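Local coordinates for protein haloacid dehalogenase-like hydrolase (Bacteroides thetaiotaomicron, PDB 2RBK) that probably acts as a magnesium-dependent phosphatase of the haloacid dehalogenase superfamily, and here holds magnesium and an oxovanadium group taken to mimic the phosphoryl-transfer transition state, at residues Pro22-Glu27 with Asp247-Ser252; Glu78-Ser83 with Asp193-His198; Ser83-Glu88 with Lys145-Met150. All blocks are in the same frame, centred on the assembly; numbering follows the deposited sequence.

Contact 1 (Pro22-Glu27 with Asp247-Ser252); sequences PSSTIE and DEDGIS
The backbones of P22 and D247, whose side chains touch, stand 6.4 Å apart between P22 CA and D247 CA, and close to 5.6 Å between T25 CA and S252 CA. Both segments lead into helices: P22 is at the N-cap position of helix 23-34 and D249 at that of helix 250-258, so the contact is made by the starts of two helices and the residues leading into them. D249 does not cap its own helix through its side chain. Its carboxylate reaches across instead, and S24 OG donates to D249 OD1 over 2.7 Å, meeting the anti lone pair of OD1, the one away from OD2. S24 has OG set between its backbone N and carbonyl carbon (chi1 66°), which aims the hydroxyl at that oxygen.

This is the Rossmann-like core of the haloacid dehalogenase fold, where helix 23-34 links strands 4-7 and 38-42, and helix 250-258 follows the short edge strand 241-242. Between the helices, water 1 accepts from S252 N, an amide of the first turn, at 2.9 Å, and donates to both S24 OG and T25 OG1. In a capping box the D249 side chain would take that N-H; here the water does. Water 2 makes a second bridge, donating to S24 O and hydrogen-bonded to S252 OG.

The remaining contacts are by packing. T25 OG1 rests 3.7 Å from I251 CB, and S252 CB sits 3.7 Å from S24 O. The P22 and D247 side chains cross at about a right angle, with P22 CG 3.7 Å from D247 OD1, while D247 OD2 is hydrogen-bonded to S15. The I251 side chain lies about 8 Å from that of D8, a magnesium ligand, and leans on M228; T25 touches L13.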
ATOM      1  N   PRO A  22     -15.472   8.000  -0.063  1.00 10.92           N
ATOM      2  CA  PRO A  22     -16.680   8.568   0.566  1.00 11.55           C
ATOM      3  C   PRO A  22     -16.567  10.096   0.600  1.00 11.43           C
ATOM      4  O   PRO A  22     -15.532  10.693   0.892  1.00 11.13           O
ATOM      5  CB  PRO A  22     -16.669   7.964   1.971  1.00 12.52           C
ATOM      6  CG  PRO A  22     -15.939   6.654   1.776  1.00 12.23           C
ATOM      7  CD  PRO A  22     -14.869   6.961   0.752  1.00 12.26           C
ATOM      8  N   SER A  23     -17.714  10.718   0.418  1.00 12.71           N
ATOM      9  CA  SER A  23     -17.771  12.169   0.500  1.00 12.65           C
ATOM     10  C   SER A  23     -17.298  12.695   1.833  1.00 10.98           C
ATOM     11  O   SER A  23     -16.628  13.724   1.888  1.00 11.97           O
ATOM     12  CB  SER A  23     -19.193  12.590   0.166  1.00 14.77           C
ATOM     13  OG  SER A  23     -20.149  12.194   1.084  1.00 16.61           O
ATOM     14  N   SER A  24     -17.625  12.012   2.908  1.00 10.50           N
ATOM     15  CA  SER A  24     -17.216  12.499   4.218  1.00  9.90           C
ATOM     16  C   SER A  24     -15.707  12.370   4.442  1.00  8.98           C
ATOM     17  O   SER A  24     -15.160  13.109   5.271  1.00  9.54           O
ATOM     18  CB  SER A  24     -17.979  11.859   5.350  1.00 10.18           C
ATOM     19  OG  SER A  24     -17.668  10.481   5.412  1.00 11.17           O
ATOM     20  N   THR A  25     -15.066  11.484   3.724  1.00  9.06           N
ATOM     21  CA  THR A  25     -13.617  11.377   3.773  1.00  9.42           C
ATOM     22  C   THR A  25     -12.967  12.597   3.155  1.00  9.11           C
ATOM     23  O   THR A  25     -12.015  13.169   3.694  1.00  9.86           O
ATOM     24  CB  THR A  25     -13.110  10.067   3.128  1.00  9.49           C
ATOM     25  OG1 THR A  25     -13.652   9.035   3.923  1.00 10.11           O
ATOM     26  CG2 THR A  25     -11.617  10.001   3.051  1.00 10.07           C
ATOM     27  N   ILE A  26     -13.462  13.007   1.992  1.00  9.79           N
ATOM     28  CA  ILE A  26     -12.918  14.212   1.370  0.71 10.57           C
ATOM     29  C   ILE A  26     -13.118  15.410   2.291  1.00 10.08           C
ATOM     30  O   ILE A  26     -12.177  16.209   2.484  1.00 11.04           O
ATOM     31  CB  ILE A  26     -13.511  14.409  -0.023  0.71 11.35           C
ATOM     32  CG1 ILE A  26     -13.213  13.266  -0.985  0.71 11.51           C
ATOM     33  CG2 ILE A  26     -12.950  15.741  -0.572  0.71 17.14           C
ATOM     34  CD1 ILE A  26     -14.134  13.157  -2.193  0.71 15.04           C
ATOM     35  N   GLU A  27     -14.295  15.553   2.878  1.00 10.01           N
ATOM     36  CA  GLU A  27     -14.548  16.676   3.815  1.00 10.37           C
ATOM     37  C   GLU A  27     -13.620  16.607   5.015  1.00  9.43           C
ATOM     38  O   GLU A  27     -13.091  17.643   5.457  1.00 10.12           O
ATOM     39  CB  GLU A  27     -16.034  16.585   4.262  1.00 13.14           C
ATOM     40  CG  GLU A  27     -16.938  16.984   3.111  1.00 19.49           C
ATOM     41  CD  GLU A  27     -18.373  16.628   3.322  1.00 26.67           C
ATOM     42  OE1 GLU A  27     -18.769  16.041   4.346  1.00 39.36           O
ATOM     43  OE2 GLU A  27     -19.165  16.952   2.421  1.00 37.25           O
ATOM     44  N   ASP A 247     -17.798   2.786   4.244  1.00 10.67           N
ATOM     45  CA  ASP A 247     -18.972   3.441   3.643  1.00 11.38           C
ATOM     46  C   ASP A 247     -19.996   3.857   4.688  1.00 11.45           C
ATOM     47  O   ASP A 247     -21.117   4.242   4.327  1.00 14.31           O
ATOM     48  CB  ASP A 247     -19.527   2.579   2.485  1.00 13.75           C
ATOM     49  CG  ASP A 247     -18.673   2.749   1.237  1.00 14.63           C
ATOM     50  OD1 ASP A 247     -18.174   3.847   0.892  1.00 15.82           O
ATOM     51  OD2 ASP A 247     -18.524   1.767   0.484  1.00 17.01           O
ATOM     52  N   GLU A 248     -19.651   3.824   5.968  1.00 10.71           N
ATOM     53  CA  GLU A 248     -20.408   4.406   7.051  1.00 10.92           C
ATOM     54  C   GLU A 248     -19.550   5.470   7.774  1.00 10.10           C
ATOM     55  O   GLU A 248     -19.526   5.583   8.997  1.00 10.97           O
ATOM     56  CB  GLU A 248     -20.862   3.321   8.019  1.00 12.49           C
ATOM     57  CG  GLU A 248     -21.789   2.300   7.393  1.00 15.42           C
ATOM     58  CD  GLU A 248     -22.174   1.146   8.269  1.00 17.44           C
ATOM     59  OE1 GLU A 248     -21.912   1.147   9.480  1.00 20.51           O
ATOM     60  OE2 GLU A 248     -22.650   0.145   7.753  1.00 30.83           O
ATOM     61  N   ASP A 249     -18.848   6.240   6.944  1.00 10.32           N
ATOM     62  CA  ASP A 249     -18.114   7.432   7.425  1.00  9.89           C
ATOM     63  C   ASP A 249     -16.968   7.026   8.367  1.00  9.17           C
ATOM     64  O   ASP A 249     -16.610   7.808   9.243  1.00  9.44           O
ATOM     65  CB  ASP A 249     -19.041   8.425   8.101  1.00 11.26           C
ATOM     66  CG  ASP A 249     -20.224   8.803   7.240  1.00 12.09           C
ATOM     67  OD1 ASP A 249     -20.008   9.504   6.260  1.00 15.55           O
ATOM     68  OD2 ASP A 249     -21.374   8.337   7.437  1.00 14.98           O
ATOM     69  N   GLY A 250     -16.340   5.873   8.176  1.00  9.79           N
ATOM     70  CA  GLY A 250     -15.305   5.434   9.111  1.00  9.63           C
ATOM     71  C   GLY A 250     -14.171   6.420   9.281  1.00  8.80           C
ATOM     72  O   GLY A 250     -13.728   6.657  10.423  1.00  8.97           O
ATOM     73  N   ILE A 251     -13.637   6.962   8.195  1.00  8.58           N
ATOM     74  CA  ILE A 251     -12.489   7.880   8.368  1.00  8.33           C
ATOM     75  C   ILE A 251     -12.888   9.118   9.124  1.00  8.18           C
ATOM     76  O   ILE A 251     -12.234   9.542  10.081  1.00  8.63           O
ATOM     77  CB  ILE A 251     -11.845   8.204   6.986  1.00  8.56           C
ATOM     78  CG1 ILE A 251     -11.224   6.988   6.333  1.00  9.75           C
ATOM     79  CG2 ILE A 251     -10.866   9.349   7.156  1.00  9.05           C
ATOM     80  CD1 ILE A 251     -10.083   6.387   7.087  1.00 10.21           C
ATOM     81  N   SER A 252     -13.989   9.767   8.675  1.00  8.63           N
ATOM     82  CA  SER A 252     -14.430  10.998   9.314  1.00  8.73           C
ATOM     83  C   SER A 252     -14.736  10.786  10.793  1.00  8.90           C
ATOM     84  O   SER A 252     -14.338  11.568  11.665  1.00  9.21           O
ATOM     85  CB  SER A 252     -15.649  11.536   8.559  1.00  9.84           C
ATOM     86  OG  SER A 252     -16.186  12.660   9.236  1.00 11.89           O
TER
HETATM   87  O   HOH W   1     -15.409   9.137   6.186  1.00 10.32           O
HETATM   88  O   HOH W   2     -16.159  14.708   7.590  1.00 21.80           O

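Contact 2 (Glu78-Ser83 with Asp193-His198); sequences EVIYKS and DEIIRH
I80 pushes its side chain at helix 188-199 and touches it with two branches. CG1 is tucked between the backbone N and the carbonyl carbon (chi1 69°), which carries CD1 over the helix backbone, with I80 CD1 3.5 Å from E194 O and 3.9 Å from I195 CD1. The other branch comes up to the imidazole, with I80 CG2 3.7 Å from H198 ND1. E78 reaches the same ring at its edge: E78 OE1 is 3.6 Å from H198 CE1, with the carboxylate plane turned 80° from the ring.

E194 folds back at its second torsion and lies beside Y81, E194 CG meeting Y81 CB at 3.7 Å. R197, bent at its third torsion, grips it side-on in a salt bridge, R197 NE and NH2 both donating to E194 OE1 at 2.9 Å, and K190 pairs with OE2. An alanine at E194 would strip the carboxylate from R197 and K190, and would probably let the guanidinium swing away.

Y81 itself bonds through its hydroxyl to D186 and makes a cation-pi contact with K190. The axes of 78-82 and 193-198 come within 8.5 Å, their N-to-C directions 136° apart. Strand 78-82 is one edge of the core sheet, with a classic bulge where I80 and Y81 both face C73 of strand 72-75, while the I195 side chain touches V75 and F6.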
ATOM      1  N   GLU A  78      10.526  14.993  -4.925  1.00 12.18           N
ATOM      2  CA  GLU A  78      11.712  14.522  -4.283  1.00 11.58           C
ATOM      3  C   GLU A  78      11.571  13.105  -3.758  1.00 10.31           C
ATOM      4  O   GLU A  78      10.780  12.872  -2.847  1.00 10.61           O
ATOM      5  CB  GLU A  78      12.057  15.457  -3.132  1.00 12.01           C
ATOM      6  CG  GLU A  78      13.355  15.104  -2.405  1.00 14.13           C
ATOM      7  CD  GLU A  78      13.698  16.005  -1.262  1.00 15.82           C
ATOM      8  OE1 GLU A  78      13.036  17.056  -1.040  1.00 20.73           O
ATOM      9  OE2 GLU A  78      14.638  15.663  -0.541  1.00 20.83           O
ATOM     10  N   VAL A  79      12.333  12.176  -4.316  1.00 10.54           N
ATOM     11  CA  VAL A  79      12.412  10.826  -3.730  1.00  9.75           C
ATOM     12  C   VAL A  79      13.212  10.904  -2.431  1.00  9.53           C
ATOM     13  O   VAL A  79      14.348  11.440  -2.432  1.00 10.88           O
ATOM     14  CB  VAL A  79      13.031   9.821  -4.727  1.00 11.12           C
ATOM     15  CG1 VAL A  79      13.201   8.486  -4.029  1.00 11.87           C
ATOM     16  CG2 VAL A  79      12.189   9.727  -6.000  1.00 13.94           C
ATOM     17  N   ILE A  80      12.632  10.438  -1.358  1.00  8.90           N
ATOM     18  CA  ILE A  80      13.302  10.454  -0.046  1.00  8.64           C
ATOM     19  C   ILE A  80      13.845   9.123   0.369  1.00  8.98           C
ATOM     20  O   ILE A  80      14.700   9.066   1.280  1.00  9.83           O
ATOM     21  CB  ILE A  80      12.413  11.092   1.034  1.00  8.87           C
ATOM     22  CG1 ILE A  80      11.191  10.225   1.378  1.00  9.15           C
ATOM     23  CG2 ILE A  80      12.027  12.518   0.675  1.00 10.41           C
ATOM     24  CD1 ILE A  80      10.469  10.651   2.605  1.00 10.49           C
ATOM     25  N   TYR A  81      13.391   8.028  -0.248  1.00  8.70           N
ATOM     26  CA  TYR A  81      13.852   6.694   0.066  1.00  9.10           C
ATOM     27  C   TYR A  81      13.386   5.759  -1.038  1.00  8.85           C
ATOM     28  O   TYR A  81      12.251   5.868  -1.497  1.00  9.51           O
ATOM     29  CB  TYR A  81      13.324   6.167   1.429  1.00  9.43           C
ATOM     30  CG  TYR A  81      13.709   4.737   1.664  1.00  9.14           C
ATOM     31  CD1 TYR A  81      15.016   4.342   1.922  1.00  9.59           C
ATOM     32  CD2 TYR A  81      12.755   3.731   1.565  1.00  9.45           C
ATOM     33  CE1 TYR A  81      15.362   3.026   2.083  1.00  9.80           C
ATOM     34  CE2 TYR A  81      13.100   2.406   1.703  1.00  9.43           C
ATOM     35  CZ  TYR A  81      14.406   2.035   1.977  1.00  9.11           C
ATOM     36  OH  TYR A  81      14.778   0.739   2.169  1.00 10.62           O
ATOM     37  N   LYS A  82      14.231   4.815  -1.431  1.00  9.49           N
ATOM     38  CA  LYS A  82      13.807   3.733  -2.313  0.56  9.59           C
ATOM     39  C   LYS A  82      14.679   2.522  -2.026  1.00  8.97           C
ATOM     40  O   LYS A  82      15.709   2.622  -1.343  1.00  9.81           O
ATOM     41  CB  LYS A  82      13.858   4.124  -3.778  0.56 11.12           C
ATOM     42  CG  LYS A  82      15.148   4.716  -4.308  0.56 12.54           C
ATOM     43  CD  LYS A  82      15.162   4.792  -5.821  0.56 13.13           C
ATOM     44  CE  LYS A  82      16.546   4.914  -6.428  0.56 14.94           C
ATOM     45  NZ  LYS A  82      16.672   5.555  -7.758  0.56 22.73           N
ATOM     46  N   SER A  83      14.242   1.397  -2.565  1.00  9.88           N
ATOM     47  CA  SER A  83      14.968   0.168  -2.403  1.00  9.63           C
ATOM     48  C   SER A  83      14.789  -0.709  -3.637  1.00  9.44           C
ATOM     49  O   SER A  83      13.993  -0.412  -4.502  1.00 11.20           O
ATOM     50  CB  SER A  83      14.506  -0.620  -1.146  1.00 10.66           C
ATOM     51  OG  SER A  83      13.179  -1.041  -1.323  1.00 11.61           O
ATOM     52  N   ASP A 193       8.649   6.060   8.927  1.00  8.28           N
ATOM     53  CA  ASP A 193       9.912   6.561   9.466  1.00  9.28           C
ATOM     54  C   ASP A 193      10.572   7.534   8.501  1.00  8.94           C
ATOM     55  O   ASP A 193      11.109   8.549   8.913  1.00  9.69           O
ATOM     56  CB  ASP A 193      10.847   5.397   9.754  1.00  9.87           C
ATOM     57  CG  ASP A 193      10.439   4.555  10.936  1.00 13.48           C
ATOM     58  OD1 ASP A 193       9.597   5.054  11.744  1.00 13.83           O
ATOM     59  OD2 ASP A 193      10.987   3.431  11.025  1.00 18.63           O
ATOM     60  N   GLU A 194      10.546   7.218   7.210  1.00  8.49           N
ATOM     61  CA  GLU A 194      11.187   8.091   6.207  1.00  8.46           C
ATOM     62  C   GLU A 194      10.453   9.407   6.075  1.00  8.28           C
ATOM     63  O   GLU A 194      11.066  10.468   6.027  1.00  9.24           O
ATOM     64  CB  GLU A 194      11.302   7.338   4.883  1.00  8.89           C
ATOM     65  CG  GLU A 194      12.260   6.151   4.961  1.00  9.15           C
ATOM     66  CD  GLU A 194      13.684   6.554   5.236  1.00  9.50           C
ATOM     67  OE1 GLU A 194      14.079   7.669   4.817  1.00 10.57           O
ATOM     68  OE2 GLU A 194      14.420   5.759   5.873  1.00 10.44           O
ATOM     69  N   ILE A 195       9.125   9.362   6.023  1.00  7.93           N
ATOM     70  CA  ILE A 195       8.365  10.594   5.902  1.00  7.97           C
ATOM     71  C   ILE A 195       8.582  11.491   7.126  1.00  8.24           C
ATOM     72  O   ILE A 195       8.821  12.684   6.984  1.00  9.40           O
ATOM     73  CB  ILE A 195       6.879  10.298   5.719  1.00  8.30           C
ATOM     74  CG1 ILE A 195       6.588   9.685   4.310  1.00  8.98           C
ATOM     75  CG2 ILE A 195       5.979  11.492   6.020  1.00  9.15           C
ATOM     76  CD1 ILE A 195       6.647  10.678   3.167  1.00 10.04           C
ATOM     77  N   ILE A 196       8.484  10.924   8.329  1.00  8.83           N
ATOM     78  CA  ILE A 196       8.565  11.798   9.493  1.00  9.35           C
ATOM     79  C   ILE A 196      10.004  12.338   9.639  1.00 10.60           C
ATOM     80  O   ILE A 196      10.137  13.468  10.122  1.00 12.84           O
ATOM     81  CB  ILE A 196       8.031  11.143  10.786  1.00 10.38           C
ATOM     82  CG1 ILE A 196       8.893  10.027  11.312  1.00 10.29           C
ATOM     83  CG2 ILE A 196       6.575  10.776  10.580  1.00 10.08           C
ATOM     84  CD1 ILE A 196       8.320   9.365  12.565  1.00 12.61           C
ATOM     85  N   ARG A 197      11.010  11.563   9.247  1.00 10.92           N
ATOM     86  CA  ARG A 197      12.421  12.053   9.211  1.00 11.87           C
ATOM     87  C   ARG A 197      12.471  13.295   8.369  1.00 12.01           C
ATOM     88  O   ARG A 197      13.106  14.296   8.728  1.00 12.92           O
ATOM     89  CB  ARG A 197      13.331  10.946   8.638  1.00 13.04           C
ATOM     90  CG  ARG A 197      14.771  11.277   8.360  1.00 13.25           C
ATOM     91  CD  ARG A 197      15.586  10.229   7.626  1.00 12.31           C
ATOM     92  NE  ARG A 197      15.065   9.968   6.276  1.00 13.65           N
ATOM     93  CZ  ARG A 197      15.204  10.754   5.263  1.00 13.51           C
ATOM     94  NH1 ARG A 197      15.881  11.894   5.418  1.00 17.81           N
ATOM     95  NH2 ARG A 197      14.680  10.440   4.054  1.00 17.77           N
ATOM     96  N   HIS A 198      11.823  13.296   7.185  1.00 12.11           N
ATOM     97  CA  HIS A 198      11.882  14.442   6.293  1.00 11.77           C
ATOM     98  C   HIS A 198      11.230  15.692   6.874  1.00 12.26           C
ATOM     99  O   HIS A 198      11.698  16.824   6.659  1.00 13.93           O
ATOM    100  CB  HIS A 198      11.205  14.014   4.982  1.00 13.11           C
ATOM    101  CG  HIS A 198      11.228  15.041   3.932  1.00 12.92           C
ATOM    102  ND1 HIS A 198      12.331  15.250   3.138  1.00 13.86           N
ATOM    103  CD2 HIS A 198      10.285  15.925   3.493  1.00 14.87           C
ATOM    104  CE1 HIS A 198      12.045  16.202   2.287  1.00 15.45           C
ATOM    105  NE2 HIS A 198      10.830  16.650   2.470  1.00 15.14           N
TER

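Contact 3 (Ser83-Glu88 with Lys145-Met150); sequences SAIPQE and KEVIQM
S83 begins the contact with its carbonyl: S83 O lies against I148, 3.4 Å from I148 CG2. Its hydroxyl takes water 3, which also donates to I148 O, and S83 OG is bound to D186 besides. A84 follows, its CA 3.5 Å from V147 O in a CA-H...O contact. That carbonyl is already the target of the next residue, as I85 N donates to V147 O at 2.8 Å in a nearly straight bond (176°).

The I85 side chain then slides along the second segment. CG1 anti to the carbonyl carbon and the chain extended beyond it (chi2 169°) put CD1 against both V147 and M150, with I85 CD1 4.0 Å from M150 CG and 4.2 Å from V147 CG1. The carbonyl of I85 turns to water 4, which accepts from V147 N and also approaches Q87 OE1.

Past P86, the N-cap residue, Q87 bends at its second torsion so that its amide returns to the loop. Q87 NE2 donates to K145 O at 2.8 Å from above the carbonyl plane, and bonds S143 O as well.

I85 and V147 both touch V90 of helix 87-100, and M150 packs on M93. I148 and Q149 both face V107 of strand 104-107 in a classic bulge; the backbone of M150 hydrogen-bonds to V181 of strand 180-182, whose side chain it also touches.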
ATOM      1  N   SER A  83      14.242   1.397  -2.565  1.00  9.88           N
ATOM      2  CA  SER A  83      14.968   0.168  -2.403  1.00  9.63           C
ATOM      3  C   SER A  83      14.789  -0.709  -3.637  1.00  9.44           C
ATOM      4  O   SER A  83      13.993  -0.412  -4.502  1.00 11.20           O
ATOM      5  CB  SER A  83      14.506  -0.620  -1.146  1.00 10.66           C
ATOM      6  OG  SER A  83      13.179  -1.041  -1.323  1.00 11.61           O
ATOM      7  N   ALA A  84      15.530  -1.797  -3.673  1.00  9.87           N
ATOM      8  CA  ALA A  84      15.428  -2.766  -4.750  1.00 10.81           C
ATOM      9  C   ALA A  84      15.639  -4.153  -4.139  1.00  9.88           C
ATOM     10  O   ALA A  84      16.370  -4.343  -3.168  1.00 11.43           O
ATOM     11  CB  ALA A  84      16.418  -2.509  -5.837  1.00 15.51           C
ATOM     12  N   ILE A  85      15.008  -5.155  -4.751  1.00  9.69           N
ATOM     13  CA  ILE A  85      15.071  -6.527  -4.299  1.00  9.69           C
ATOM     14  C   ILE A  85      16.355  -7.184  -4.742  1.00  9.36           C
ATOM     15  O   ILE A  85      16.749  -7.034  -5.908  1.00 10.42           O
ATOM     16  CB  ILE A  85      13.823  -7.275  -4.836  1.00  9.50           C
ATOM     17  CG1 ILE A  85      12.538  -6.676  -4.282  1.00 10.79           C
ATOM     18  CG2 ILE A  85      13.913  -8.748  -4.517  1.00 10.80           C
ATOM     19  CD1 ILE A  85      11.303  -7.186  -4.949  1.00 11.25           C
ATOM     20  N   PRO A  86      17.012  -7.955  -3.898  1.00  9.93           N
ATOM     21  CA  PRO A  86      18.177  -8.741  -4.330  1.00 10.26           C
ATOM     22  C   PRO A  86      17.866  -9.536  -5.616  1.00 10.27           C
ATOM     23  O   PRO A  86      16.838 -10.199  -5.703  1.00 10.24           O
ATOM     24  CB  PRO A  86      18.419  -9.680  -3.149  1.00 11.18           C
ATOM     25  CG  PRO A  86      18.001  -8.847  -1.966  1.00 13.55           C
ATOM     26  CD  PRO A  86      16.748  -8.159  -2.477  1.00 11.40           C
ATOM     27  N   GLN A  87      18.790  -9.475  -6.550  1.00 10.90           N
ATOM     28  CA  GLN A  87      18.478 -10.064  -7.852  1.00 11.18           C
ATOM     29  C   GLN A  87      18.247 -11.567  -7.732  1.00 10.89           C
ATOM     30  O   GLN A  87      17.417 -12.124  -8.477  1.00 11.68           O
ATOM     31  CB  GLN A  87      19.577  -9.810  -8.844  1.00 11.73           C
ATOM     32  CG  GLN A  87      18.980  -9.874 -10.275  1.00 12.09           C
ATOM     33  CD  GLN A  87      18.069  -8.724 -10.538  1.00 11.76           C
ATOM     34  OE1 GLN A  87      18.261  -7.625  -9.970  1.00 14.19           O
ATOM     35  NE2 GLN A  87      17.060  -8.876 -11.365  1.00 13.60           N
ATOM     36  N   GLU A  88      18.934 -12.269  -6.848  1.00 11.47           N
ATOM     37  CA  GLU A  88      18.684 -13.702  -6.719  1.00 12.35           C
ATOM     38  C   GLU A  88      17.236 -13.971  -6.368  1.00 11.23           C
ATOM     39  O   GLU A  88      16.661 -15.009  -6.770  1.00 12.66           O
ATOM     40  CB  GLU A  88      19.595 -14.282  -5.647  1.00 14.72           C
ATOM     41  CG  GLU A  88      20.980 -14.569  -5.996  1.00 19.38           C
ATOM     42  CD  GLU A  88      21.843 -15.276  -5.014  1.00 19.93           C
ATOM     43  OE1 GLU A  88      21.363 -15.730  -3.946  1.00 18.59           O
ATOM     44  OE2 GLU A  88      23.069 -15.346  -5.268  1.00 24.69           O
ATOM     45  N   LYS A 145      15.542  -7.355 -14.501  1.00 14.74           N
ATOM     46  CA  LYS A 145      15.234  -5.976 -14.185  0.72 15.42           C
ATOM     47  C   LYS A 145      15.670  -5.640 -12.765  1.00 13.50           C
ATOM     48  O   LYS A 145      15.715  -6.486 -11.906  1.00 14.73           O
ATOM     49  CB  LYS A 145      13.706  -5.753 -14.288  0.72 14.69           C
ATOM     50  CG  LYS A 145      13.158  -5.907 -15.753  0.72 19.81           C
ATOM     51  CD  LYS A 145      11.653  -5.696 -15.766  0.72 21.38           C
ATOM     52  CE  LYS A 145      11.089  -5.673 -17.183  0.72 23.30           C
ATOM     53  NZ  LYS A 145      11.252  -4.314 -17.767  0.72 27.05           N
ATOM     54  N   GLU A 146      15.893  -4.367 -12.546  1.00 13.67           N
ATOM     55  CA  GLU A 146      16.060  -3.837 -11.208  0.61 13.30           C
ATOM     56  C   GLU A 146      14.642  -3.609 -10.622  1.00 12.10           C
ATOM     57  O   GLU A 146      13.966  -2.639 -10.994  1.00 13.81           O
ATOM     58  CB  GLU A 146      16.955  -2.619 -11.313  0.61 15.90           C
ATOM     59  CG  GLU A 146      18.268  -2.887 -12.036  0.61 19.27           C
ATOM     60  CD  GLU A 146      19.219  -3.977 -11.592  0.61 20.85           C
ATOM     61  OE1 GLU A 146      19.432  -4.046 -10.353  0.61 25.05           O
ATOM     62  OE2 GLU A 146      19.830  -4.776 -12.382  0.61 21.47           O
ATOM     63  N   VAL A 147      14.228  -4.486  -9.772  1.00 10.56           N
ATOM     64  CA  VAL A 147      12.852  -4.555  -9.344  1.00 10.18           C
ATOM     65  C   VAL A 147      12.710  -4.000  -7.919  1.00  9.37           C
ATOM     66  O   VAL A 147      13.417  -4.447  -7.002  1.00 11.69           O
ATOM     67  CB  VAL A 147      12.337  -5.988  -9.456  1.00 10.72           C
ATOM     68  CG1 VAL A 147      10.916  -6.118  -8.953  1.00 11.55           C
ATOM     69  CG2 VAL A 147      12.428  -6.473 -10.897  1.00 12.72           C
ATOM     70  N   ILE A 148      11.784  -3.087  -7.750  1.00  9.16           N
ATOM     71  CA  ILE A 148      11.447  -2.503  -6.450  1.00  9.23           C
ATOM     72  C   ILE A 148      10.380  -3.291  -5.746  1.00  8.86           C
ATOM     73  O   ILE A 148      10.430  -3.502  -4.503  1.00 10.14           O
ATOM     74  CB  ILE A 148      11.017  -1.047  -6.608  1.00  9.85           C
ATOM     75  CG1 ILE A 148      12.116  -0.259  -7.351  1.00 11.26           C
ATOM     76  CG2 ILE A 148      10.669  -0.442  -5.275  1.00 11.17           C
ATOM     77  CD1 ILE A 148      11.890   1.205  -7.455  1.00 14.11           C
ATOM     78  N   GLN A 149       9.394  -3.832  -6.464  1.00  8.74           N
ATOM     79  CA  GLN A 149       8.335  -4.632  -5.891  1.00  8.64           C
ATOM     80  C   GLN A 149       7.909  -5.696  -6.912  1.00  8.77           C
ATOM     81  O   GLN A 149       7.824  -5.422  -8.095  1.00  9.77           O
ATOM     82  CB  GLN A 149       7.111  -3.783  -5.489  1.00  9.29           C
ATOM     83  CG  GLN A 149       5.992  -4.605  -4.846  1.00  9.78           C
ATOM     84  CD  GLN A 149       4.961  -3.683  -4.226  1.00 10.17           C
ATOM     85  OE1 GLN A 149       5.146  -3.301  -3.043  1.00 11.56           O
ATOM     86  NE2 GLN A 149       3.937  -3.269  -4.944  1.00 11.82           N
ATOM     87  N   MET A 150       7.647  -6.910  -6.406  1.00  8.88           N
ATOM     88  CA  MET A 150       7.006  -7.948  -7.202  1.00  9.94           C
ATOM     89  C   MET A 150       5.685  -8.295  -6.593  1.00  9.76           C
ATOM     90  O   MET A 150       5.568  -8.346  -5.365  1.00 11.66           O
ATOM     91  CB  MET A 150       7.840  -9.213  -7.232  1.00 14.33           C
ATOM     92  CG  MET A 150       9.185  -9.154  -7.683  1.00 17.72           C
ATOM     93  SD  MET A 150      10.143 -10.623  -7.513  1.00 16.10           S
ATOM     94  CE  MET A 150      10.494 -11.049  -5.875  1.00 16.35           C
TER
HETATM   95  O   HOH W   3      12.277  -3.437  -2.497  1.00  9.92           O
HETATM   96  O   HOH W   4      16.350  -6.053  -8.515  1.00 12.93           O
HETATM   97  O   HOH W   5      20.723  -6.438  -9.397  1.00 24.92           O

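In the fold
From the N terminus, helix 23-34 comes early: contact 1 joins it to the start of helix 250-258, closing a loop of 219 residues that contains both other contacts. Next comes strand 78-82, which contact 2 fastens to helix 188-199. Inside that loop the chain leaves the core at S83, shared by contacts 2 and 3, and builds the inserted cap; contact 3 ties the strand-to-helix turn before helix 87-100 to the approach to strand 149-152. Contact 1 thus joins two core helices, contact 2 the core sheet's edge to its helix, and contact 3 the start of a cap helix to the run into a cap strand, with contacts 1 and 3 about 36 Å apart between centres.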